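Local structure of Ufm1-specific protease (Caenorhabditis elegans, 5EJJ) at residues Tyr379-Tyr384 against Leu517-His522; Gly395-Ser400 against Met497-Ile502; Ile445-Ile450 against Pro490-Gly495; Arg463-Asn468 against Tyr552-Pro557. The protein hydrolyses the peptide bond at the C-terminal glycine of the ubiquitin-like modifier Ufm1 as a thiol protease, and is required to localise certain odorant receptors to olfactory cilia. All blocks are in the same frame, centred on the assembly; numbering follows the deposited sequence.

Contact 1 of 4, residues Tyr379-Tyr384 against Leu517-His522; sequences YNYHHY and LVLDPH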
# COMPACT_ATOMS: atom_id res chain seq x y z
N TYR A 379 9.18 4.88 1.48
CA TYR A 379 10.31 5.55 0.83
C TYR A 379 11.32 4.46 0.47
O TYR A 379 11.18 3.32 0.92
CB TYR A 379 10.97 6.54 1.80
CG TYR A 379 11.42 5.83 3.06
CD1 TYR A 379 12.68 5.28 3.15
CD2 TYR A 379 10.55 5.67 4.13
CE1 TYR A 379 13.08 4.60 4.27
CE2 TYR A 379 10.94 4.99 5.26
CZ TYR A 379 12.21 4.45 5.33
OH TYR A 379 12.60 3.76 6.47
N ASN A 380 12.35 4.79 -0.30
CA ASN A 380 13.49 3.87 -0.51
C ASN A 380 14.76 4.33 0.20
O ASN A 380 14.88 5.49 0.60
CB ASN A 380 13.80 3.65 -1.99
CG ASN A 380 12.79 2.76 -2.68
OD1 ASN A 380 12.40 1.71 -2.15
ND2 ASN A 380 12.36 3.17 -3.88
N TYR A 381 15.71 3.42 0.33
CA TYR A 381 16.98 3.71 0.98
C TYR A 381 18.07 3.89 -0.06
O TYR A 381 18.55 2.91 -0.63
CB TYR A 381 17.36 2.55 1.90
CG TYR A 381 18.63 2.75 2.70
CD1 TYR A 381 19.18 4.01 2.87
CD2 TYR A 381 19.27 1.66 3.29
CE1 TYR A 381 20.34 4.19 3.59
CE2 TYR A 381 20.43 1.83 4.01
CZ TYR A 381 20.96 3.10 4.16
OH TYR A 381 22.12 3.27 4.89
N HIS A 382 18.47 5.14 -0.31
CA HIS A 382 19.61 5.42 -1.17
C HIS A 382 20.85 5.72 -0.34
O HIS A 382 20.75 6.20 0.80
CB HIS A 382 19.32 6.60 -2.09
CG HIS A 382 18.06 6.47 -2.88
ND1 HIS A 382 18.05 6.39 -4.26
CD2 HIS A 382 16.76 6.41 -2.49
CE1 HIS A 382 16.80 6.29 -4.68
NE2 HIS A 382 16.00 6.30 -3.63
N HIS A 383 22.01 5.45 -0.91
CA HIS A 383 23.29 5.53 -0.20
C HIS A 383 24.48 5.60 -1.17
O HIS A 383 24.32 5.77 -2.38
CB HIS A 383 23.44 4.32 0.71
CG HIS A 383 22.89 3.06 0.12
ND1 HIS A 383 23.24 2.62 -1.13
CD2 HIS A 383 21.99 2.17 0.60
CE1 HIS A 383 22.58 1.50 -1.41
NE2 HIS A 383 21.83 1.20 -0.36
N TYR A 384 25.69 5.45 -0.62
CA TYR A 384 26.91 5.44 -1.43
C TYR A 384 26.96 4.21 -2.36
O TYR A 384 26.21 3.26 -2.18
CB TYR A 384 28.15 5.45 -0.51
CG TYR A 384 28.44 6.79 0.14
CD1 TYR A 384 27.78 7.94 -0.25
CD2 TYR A 384 29.40 6.90 1.15
CE1 TYR A 384 28.06 9.17 0.33
CE2 TYR A 384 29.68 8.12 1.74
CZ TYR A 384 29.01 9.26 1.32
OH TYR A 384 29.27 10.49 1.89
N LEU A 517 15.43 8.42 15.01
CA LEU A 517 15.52 7.34 14.02
C LEU A 517 16.29 7.80 12.78
O LEU A 517 15.81 8.62 12.00
CB LEU A 517 14.14 6.79 13.64
CG LEU A 517 14.13 5.63 12.63
CD1 LEU A 517 15.16 4.56 12.96
CD2 LEU A 517 12.76 5.02 12.56
N VAL A 518 17.50 7.27 12.62
CA VAL A 518 18.42 7.77 11.61
C VAL A 518 18.75 6.77 10.52
O VAL A 518 19.21 5.65 10.80
CB VAL A 518 19.73 8.27 12.23
CG1 VAL A 518 20.62 8.88 11.16
CG2 VAL A 518 19.45 9.26 13.35
N LEU A 519 18.52 7.19 9.29
CA LEU A 519 18.93 6.45 8.12
C LEU A 519 20.19 7.14 7.57
O LEU A 519 20.15 8.29 7.11
CB LEU A 519 17.80 6.42 7.09
CG LEU A 519 17.96 5.53 5.86
CD1 LEU A 519 18.03 4.06 6.22
CD2 LEU A 519 16.84 5.79 4.87
N ASP A 520 21.31 6.41 7.63
CA ASP A 520 22.65 6.92 7.35
C ASP A 520 23.05 6.70 5.89
O ASP A 520 23.27 5.57 5.47
CB ASP A 520 23.67 6.22 8.26
CG ASP A 520 25.06 6.83 8.19
OD1 ASP A 520 25.63 6.91 7.08
OD2 ASP A 520 25.58 7.23 9.26
N PRO A 521 23.19 7.80 5.14
CA PRO A 521 23.41 7.78 3.69
C PRO A 521 24.75 7.21 3.27
O PRO A 521 24.96 7.00 2.08
CB PRO A 521 23.34 9.26 3.30
CG PRO A 521 22.61 9.92 4.43
CD PRO A 521 23.02 9.17 5.65
N HIS A 522 25.64 6.97 4.23
CA HIS A 522 26.98 6.48 3.93
C HIS A 522 27.00 4.96 3.86
O HIS A 522 26.94 4.26 4.89
CB HIS A 522 28.00 7.01 4.96
CG HIS A 522 27.83 8.46 5.28
ND1 HIS A 522 27.06 8.91 6.34
CD2 HIS A 522 28.33 9.58 4.69
CE1 HIS A 522 27.10 10.23 6.38
NE2 HIS A 522 27.86 10.66 5.40
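The ring of Y381 is clasped between two residues: methyl CD1 of L519 sits over the middle of one face, 3.5 Å from the ring centroid, and CD2 of H383 covers the centre of the opposite face. Because CG of Y381 is anti to the backbone N (chi1 -177°), the ring runs obliquely across the leucine methyls and delivers its hydroxyl to the backbone beyond them, where OH donates to D520 O at 2.6 Å. That acceptor lies at the ring edge, near its plane, while the hydroxyl is tilted from the carbonyl plane. The other methyl of L519 leans obliquely on Y379, whose own hydroxyl bonds to H360. A phenylalanine in place of Y381 would lose the hydroxyl and would probably leave the D520 carbonyl without this donor and less firmly placed.

Farther along, Y384 and H522 lie side by side and point the same way. The imidazole turns its edge to the phenol face in an offset edge-to-face pair, planes at 82°, and Y384 OH lies 3.1 Å from H522 CD2. CA of H522 and P521 O share that phenol face, and Y384 N makes a weak bond to P521 O.

D520 OD1 accepts two bonds from H522: from N at 2.9 Å, closing an Asx turn, and from ND1 at 2.6 Å, on the syn side but tilted out of the carboxylate plane. ND1 thus anchors the imidazole to D520, an orientation consistent with H522 and D520 serving C396, which touches both H522 and Y384, in a papain-like thiol protease site.

Contact 2 of 4, residues Gly395-Ser400 against Met497-Ile502; sequences GCAYRS and MLAHTI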
# COMPACT_ATOMS: atom_id res chain seq x y z
N GLY A 395 28.88 12.74 -1.81
CA GLY A 395 27.48 12.48 -2.11
C GLY A 395 26.48 12.36 -0.96
O GLY A 395 25.28 12.38 -1.22
N CYS A 396 26.96 12.26 0.29
CA CYS A 396 26.09 12.03 1.45
C CYS A 396 24.73 12.74 1.42
O CYS A 396 23.69 12.15 1.71
CB CYS A 396 26.83 12.28 2.79
SG CYS A 396 27.56 13.94 3.12
N ALA A 397 24.72 14.00 1.02
CA ALA A 397 23.49 14.77 1.00
C ALA A 397 22.68 14.48 -0.26
O ALA A 397 21.47 14.64 -0.25
CB ALA A 397 23.78 16.25 1.12
N TYR A 398 23.35 14.09 -1.33
CA TYR A 398 22.66 13.72 -2.56
C TYR A 398 21.74 12.54 -2.28
O TYR A 398 20.58 12.50 -2.69
CB TYR A 398 23.65 13.29 -3.63
CG TYR A 398 24.38 14.41 -4.32
CD1 TYR A 398 25.70 14.68 -4.04
CD2 TYR A 398 23.74 15.19 -5.28
CE1 TYR A 398 26.37 15.69 -4.67
CE2 TYR A 398 24.39 16.21 -5.92
CZ TYR A 398 25.71 16.46 -5.61
OH TYR A 398 26.39 17.47 -6.24
N ARG A 399 22.30 11.56 -1.57
CA ARG A 399 21.59 10.35 -1.22
C ARG A 399 20.35 10.66 -0.40
O ARG A 399 19.27 10.11 -0.67
CB ARG A 399 22.54 9.40 -0.48
CG ARG A 399 23.76 9.00 -1.30
CD ARG A 399 23.35 8.80 -2.75
NE ARG A 399 24.31 8.02 -3.53
CZ ARG A 399 24.01 7.39 -4.66
NH1 ARG A 399 22.77 7.43 -5.14
NH2 ARG A 399 24.94 6.69 -5.30
N SER A 400 20.48 11.54 0.60
CA SER A 400 19.34 11.94 1.40
C SER A 400 18.32 12.66 0.55
O SER A 400 17.12 12.58 0.80
CB SER A 400 19.75 12.84 2.55
OG SER A 400 20.27 12.06 3.60
N MET A 497 29.85 18.36 8.94
CA MET A 497 30.54 17.85 7.77
C MET A 497 29.68 16.82 7.04
O MET A 497 29.97 16.45 5.90
CB MET A 497 31.92 17.29 8.15
CG MET A 497 32.97 18.38 8.48
SD MET A 497 33.21 19.70 7.24
CE MET A 497 34.57 20.58 7.98
N LEU A 498 28.61 16.40 7.70
CA LEU A 498 27.83 15.23 7.27
C LEU A 498 26.34 15.50 7.06
O LEU A 498 25.79 16.49 7.53
CB LEU A 498 28.01 14.10 8.28
CG LEU A 498 29.44 13.54 8.28
CD1 LEU A 498 29.63 12.50 9.37
CD2 LEU A 498 29.77 12.98 6.89
N ALA A 499 25.69 14.60 6.33
CA ALA A 499 24.25 14.69 6.08
C ALA A 499 23.57 13.37 6.43
O ALA A 499 24.05 12.30 6.03
CB ALA A 499 23.97 15.06 4.63
N HIS A 500 22.47 13.44 7.18
CA HIS A 500 21.68 12.26 7.53
C HIS A 500 20.19 12.48 7.22
O HIS A 500 19.73 13.62 7.06
CB HIS A 500 21.85 11.89 9.01
CG HIS A 500 23.24 11.47 9.39
ND1 HIS A 500 24.26 11.34 8.48
CD2 HIS A 500 23.76 11.13 10.59
CE1 HIS A 500 25.36 10.95 9.11
NE2 HIS A 500 25.08 10.81 10.38
N THR A 501 19.43 11.39 7.15
CA THR A 501 17.98 11.49 7.04
C THR A 501 17.33 11.07 8.36
O THR A 501 17.70 10.06 8.94
CB THR A 501 17.41 10.64 5.90
OG1 THR A 501 18.35 10.59 4.82
CG2 THR A 501 16.11 11.23 5.42
N ILE A 502 16.38 11.87 8.84
CA ILE A 502 15.65 11.54 10.07
C ILE A 502 14.25 11.00 9.78
O ILE A 502 13.40 11.68 9.19
CB ILE A 502 15.57 12.74 11.04
CG1 ILE A 502 16.96 13.08 11.58
CG2 ILE A 502 14.63 12.43 12.20
CD1 ILE A 502 16.96 14.29 12.52
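A chi1 of 58° at C396 sets SG between its own backbone N and carbonyl carbon, which aims the sulfur across to A499, 3.8 Å from A499 N. One turn on, S400 carries OG anti to the carbonyl carbon (chi1 -80°), and T501 turns OG1 back beside its own backbone N, so the two hydroxyls meet in a hydrogen bond, S400 OG to T501 OG1 at 2.7 Å, in which either may be the donor. Between these two points the surfaces are small and apolar: A499 CB rests on A397, 3.7 Å from A397 CB. Such short side chains allow the helix and strand to come close, with segment axes 7.2 Å apart and running nearly parallel, at 22°.

H500, next to A499 on the strand, points the other way. Its ND1 bonds to A499 O at 2.6 Å, the donor standing above the carbonyl plane, and its ring meets that of H522. On the helix, R399 is held by a salt bridge to D391, while S400 also touches P521 and M492.

C396, the inferred nucleophile, thus lies near the N-terminal end of helix 396-409 and is backed by strand 499-507 of the protease domain's antiparallel sheet, with H522 touching it from a neighbouring loop. A cysteine at the start of a helix packed on the sheet that brings up the histidine is the hallmark of papain-like (clan CA) proteases, to which the C78 family belongs.

Contact 3 of 4, residues Ile445-Ile450 against Pro490-Gly495; sequences IGSTEI and PVMIGG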
# COMPACT_ATOMS: atom_id res chain seq x y z
N ILE A 445 27.41 18.87 -1.22
CA ILE A 445 26.51 19.99 -0.98
C ILE A 445 25.73 19.77 0.30
O ILE A 445 25.93 18.77 0.99
CB ILE A 445 25.52 20.19 -2.13
CG1 ILE A 445 24.74 18.91 -2.42
CG2 ILE A 445 26.24 20.65 -3.38
CD1 ILE A 445 23.52 19.12 -3.26
N GLY A 446 24.85 20.70 0.62
CA GLY A 446 24.14 20.63 1.88
C GLY A 446 22.69 21.06 1.84
O GLY A 446 22.07 21.13 0.78
N SER A 447 22.15 21.38 3.01
CA SER A 447 20.73 21.63 3.19
C SER A 447 20.15 22.66 2.24
O SER A 447 19.01 22.55 1.82
CB SER A 447 20.45 22.08 4.62
OG SER A 447 21.14 21.27 5.55
N THR A 448 20.92 23.67 1.92
CA THR A 448 20.32 24.84 1.31
C THR A 448 20.00 24.60 -0.18
O THR A 448 18.97 25.05 -0.71
CB THR A 448 21.12 26.16 1.68
OG1 THR A 448 21.17 27.05 0.57
CG2 THR A 448 22.54 25.83 2.17
N GLU A 449 20.85 23.82 -0.84
CA GLU A 449 20.63 23.49 -2.24
C GLU A 449 19.63 22.34 -2.41
O GLU A 449 18.82 22.36 -3.34
CB GLU A 449 21.95 23.18 -2.95
CG GLU A 449 22.93 22.38 -2.13
CD GLU A 449 23.76 23.26 -1.21
OE1 GLU A 449 23.52 23.23 0.01
OE2 GLU A 449 24.63 23.98 -1.72
N ILE A 450 19.72 21.35 -1.52
CA ILE A 450 18.70 20.29 -1.41
C ILE A 450 17.31 20.91 -1.45
O ILE A 450 16.46 20.51 -2.25
CB ILE A 450 18.88 19.48 -0.11
CG1 ILE A 450 19.87 18.33 -0.33
CG2 ILE A 450 17.55 18.92 0.39
CD1 ILE A 450 19.92 17.38 0.84
N PRO A 490 10.37 12.29 5.09
CA PRO A 490 11.66 12.10 5.76
C PRO A 490 12.36 13.45 5.86
O PRO A 490 12.13 14.34 5.02
CB PRO A 490 12.43 11.16 4.82
CG PRO A 490 11.42 10.67 3.81
CD PRO A 490 10.37 11.73 3.73
N VAL A 491 13.17 13.62 6.89
CA VAL A 491 13.80 14.90 7.17
C VAL A 491 15.29 14.81 6.89
O VAL A 491 15.96 13.88 7.37
CB VAL A 491 13.55 15.33 8.63
CG1 VAL A 491 14.51 16.42 9.05
CG2 VAL A 491 12.11 15.78 8.79
N MET A 492 15.80 15.74 6.09
CA MET A 492 17.24 15.83 5.92
C MET A 492 17.82 16.77 6.97
O MET A 492 17.45 17.95 7.07
CB MET A 492 17.63 16.28 4.52
CG MET A 492 19.14 16.51 4.37
SD MET A 492 19.75 18.21 4.66
CE MET A 492 21.49 17.95 4.33
N ILE A 493 18.72 16.19 7.77
CA ILE A 493 19.42 16.92 8.82
C ILE A 493 20.80 17.29 8.28
O ILE A 493 21.60 16.42 7.89
CB ILE A 493 19.48 16.09 10.15
CG1 ILE A 493 20.24 16.82 11.25
CG2 ILE A 493 20.11 14.73 9.93
CD1 ILE A 493 19.49 17.94 11.86
N GLY A 494 21.04 18.60 8.22
CA GLY A 494 22.30 19.15 7.74
C GLY A 494 23.30 19.20 8.87
O GLY A 494 23.40 20.20 9.59
N GLY A 495 24.04 18.10 9.03
CA GLY A 495 25.08 17.99 10.04
C GLY A 495 26.19 18.93 9.67
O GLY A 495 26.07 19.64 8.66
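No aromatic ring takes part where S447 and I450 meet M492, so there are no ring faces to cover; the one planar side-chain group in the two segments, the carboxylate of E449, serves its own segment, with OE1 accepting a weak bond from N of G446, the residue at the N-cap position of helix 447-457. The contact is carried instead by the methionine. CG of M492 is anti to the backbone N (chi1 175°), which sends the chain out from the strand toward the helix, and a bend at chi2 (-93°) then swings SD and CE over the first turn. There SD comes to 3.5 Å from S447 OG, and CE lies under the backbone where G446 passes into S447, 3.7 Å from S447 N. Behind the bend, the end of I450 crosses the methionine, its CD1 3.7 Å from M492 CG.

S447 OG also approaches the strand backbone, 3.3 Å from G494 CA. G494 has no side chain, consistent with the close approach of the helix start here. No hydrogen bond joins the two segments; the fit is one of shape.

Around them, I450 also packs on A397, M492 touches A499 and I404, and S447 meets N553 on the next strand. Strand 491-494 pairs with strands 499-507 and 552-557, and G494 closes it as the centre of an inverse gamma turn. This is helix-on-sheet packing in the papain-like protease domain, with M492 wedged between helix 447-457 and the helix that bears C396.

Contact 4 of 4, residues Arg463-Asn468 against Tyr552-Pro557; sequences RFIATN and YNMVLP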
# COMPACT_ATOMS: atom_id res chain seq x y z
N ARG A 463 10.06 23.66 4.68
CA ARG A 463 10.18 24.42 5.91
C ARG A 463 11.55 24.13 6.54
O ARG A 463 12.11 23.04 6.39
CB ARG A 463 9.04 24.11 6.87
CG ARG A 463 7.76 24.84 6.47
CD ARG A 463 6.59 24.52 7.39
NE ARG A 463 6.93 24.67 8.81
CZ ARG A 463 6.03 24.84 9.77
NH1 ARG A 463 4.74 24.90 9.47
NH2 ARG A 463 6.42 24.96 11.04
N PHE A 464 12.11 25.14 7.21
CA PHE A 464 13.47 25.03 7.70
C PHE A 464 13.52 25.07 9.23
O PHE A 464 12.73 25.78 9.87
CB PHE A 464 14.35 26.13 7.11
CG PHE A 464 14.31 26.22 5.61
CD1 PHE A 464 15.31 25.65 4.83
CD2 PHE A 464 13.27 26.87 4.97
CE1 PHE A 464 15.27 25.73 3.46
CE2 PHE A 464 13.21 26.95 3.59
CZ PHE A 464 14.22 26.39 2.83
N ILE A 465 14.43 24.29 9.80
CA ILE A 465 14.68 24.30 11.24
C ILE A 465 16.18 24.44 11.48
O ILE A 465 16.96 23.53 11.17
CB ILE A 465 14.14 23.02 11.91
CG1 ILE A 465 12.64 23.15 12.19
CG2 ILE A 465 14.84 22.76 13.22
CD1 ILE A 465 12.08 21.92 12.87
N ALA A 466 16.58 25.58 12.02
CA ALA A 466 18.00 25.89 12.23
C ALA A 466 18.43 25.91 13.71
O ALA A 466 17.67 26.28 14.61
CB ALA A 466 18.37 27.18 11.53
N THR A 467 19.68 25.53 13.94
CA THR A 467 20.12 25.14 15.26
C THR A 467 21.56 25.62 15.54
O THR A 467 22.41 25.53 14.67
CB THR A 467 20.02 23.60 15.36
OG1 THR A 467 18.69 23.24 15.76
CG2 THR A 467 21.01 23.04 16.33
N ASN A 468 21.81 26.11 16.76
CA ASN A 468 23.15 26.55 17.16
C ASN A 468 24.05 25.40 17.63
O ASN A 468 25.26 25.46 17.45
CB ASN A 468 23.10 27.63 18.26
CG ASN A 468 22.47 28.95 17.78
OD1 ASN A 468 22.32 29.90 18.55
ND2 ASN A 468 22.10 29.00 16.50
N TYR A 552 23.43 22.93 13.28
CA TYR A 552 22.74 21.99 12.38
C TYR A 552 21.58 22.64 11.63
O TYR A 552 20.80 23.39 12.22
CB TYR A 552 22.24 20.79 13.17
CG TYR A 552 23.29 19.75 13.49
CD1 TYR A 552 23.34 18.56 12.80
CD2 TYR A 552 24.20 19.93 14.51
CE1 TYR A 552 24.27 17.58 13.09
CE2 TYR A 552 25.15 18.95 14.81
CZ TYR A 552 25.18 17.78 14.09
OH TYR A 552 26.10 16.79 14.35
N ASN A 553 21.47 22.36 10.33
CA ASN A 553 20.30 22.77 9.54
C ASN A 553 19.37 21.58 9.18
O ASN A 553 19.81 20.44 9.03
CB ASN A 553 20.71 23.58 8.30
CG ASN A 553 20.84 25.09 8.59
OD1 ASN A 553 20.61 25.53 9.72
ND2 ASN A 553 21.20 25.88 7.57
N MET A 554 18.07 21.85 9.08
CA MET A 554 17.07 20.80 8.85
C MET A 554 16.07 21.21 7.76
O MET A 554 15.44 22.29 7.84
CB MET A 554 16.31 20.50 10.15
CG MET A 554 16.51 19.09 10.69
SD MET A 554 16.10 18.91 12.46
CE MET A 554 17.12 20.18 13.19
N VAL A 555 15.94 20.37 6.74
CA VAL A 555 14.96 20.63 5.68
C VAL A 555 13.79 19.64 5.80
O VAL A 555 13.98 18.43 5.97
CB VAL A 555 15.59 20.67 4.26
CG1 VAL A 555 16.62 19.58 4.07
CG2 VAL A 555 14.51 20.58 3.19
N LEU A 556 12.58 20.21 5.73
CA LEU A 556 11.33 19.57 6.08
C LEU A 556 10.36 19.65 4.92
O LEU A 556 9.55 20.60 4.85
CB LEU A 556 10.71 20.29 7.27
CG LEU A 556 11.01 19.74 8.66
CD1 LEU A 556 12.48 19.60 8.89
CD2 LEU A 556 10.39 20.62 9.72
N PRO A 557 10.41 18.67 4.00
CA PRO A 557 9.62 18.73 2.76
C PRO A 557 8.12 18.79 2.99
O PRO A 557 7.59 18.06 3.84
CB PRO A 557 10.03 17.45 2.04
CG PRO A 557 11.41 17.13 2.58
CD PRO A 557 11.31 17.50 4.02
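I465 and M554 face each other as an antiparallel hydrogen-bonded pair, I465 N donating to M554 O at 3.0 Å and M554 N returning a weak bond to I465 O. Their side chains lie on one face of the sheet, where a bend of the methionine at chi3 (-55°) brings CE against the isoleucine branch, 3.4 Å from I465 CG2. The longer arm of I465 reaches along the sheet instead, with CD1 3.8 Å from L556 CD2. An alanine at I465 would remove both branches and would probably open a gap between M554 and L556, leaving the methionine end freer to turn.

R463 and L556 form the next hydrogen-bonded pair, held by R463 N to L556 O at 3.1 Å and L556 N to R463 O at 2.9 Å. Between the two pairs, F464 CA makes a CA-H...O contact with M554 O. At the other end the pairing of T467 with Y552 is loose, while the Y552 hydroxyl bonds to S547.

Helix 477-484 covers the face of I465, M554 and L556 through E479, L480 and H483. On the reverse, F464 and V555 touch helix 447-457, and strand 552-557 pairs along its other edge with strand 491-494.

How the contacts relate
All four contacts lie in the peptidase C78 region and reach one antiparallel sheet, whose strands run 462-467, 552-557, 491-494, 499-507, 514-519 from contact 4 to contact 1. Centres of successive contacts are 7 to 8 Å apart, and those of contacts 1 and 4 about 18 Å. Backbone bonds tie neighbours together: probable ones link L519 with T501, I502 with V491, and M492 with V555. Along the chain contact 3 nests inside contact 2 and contact 2 inside contact 1, whereas contact 4 crosses all three. Contacts 1 and 2 bring together C396, D520 and H522, the probable active-site residues; contacts 3 and 4 continue the sheet and its helical cover away from them.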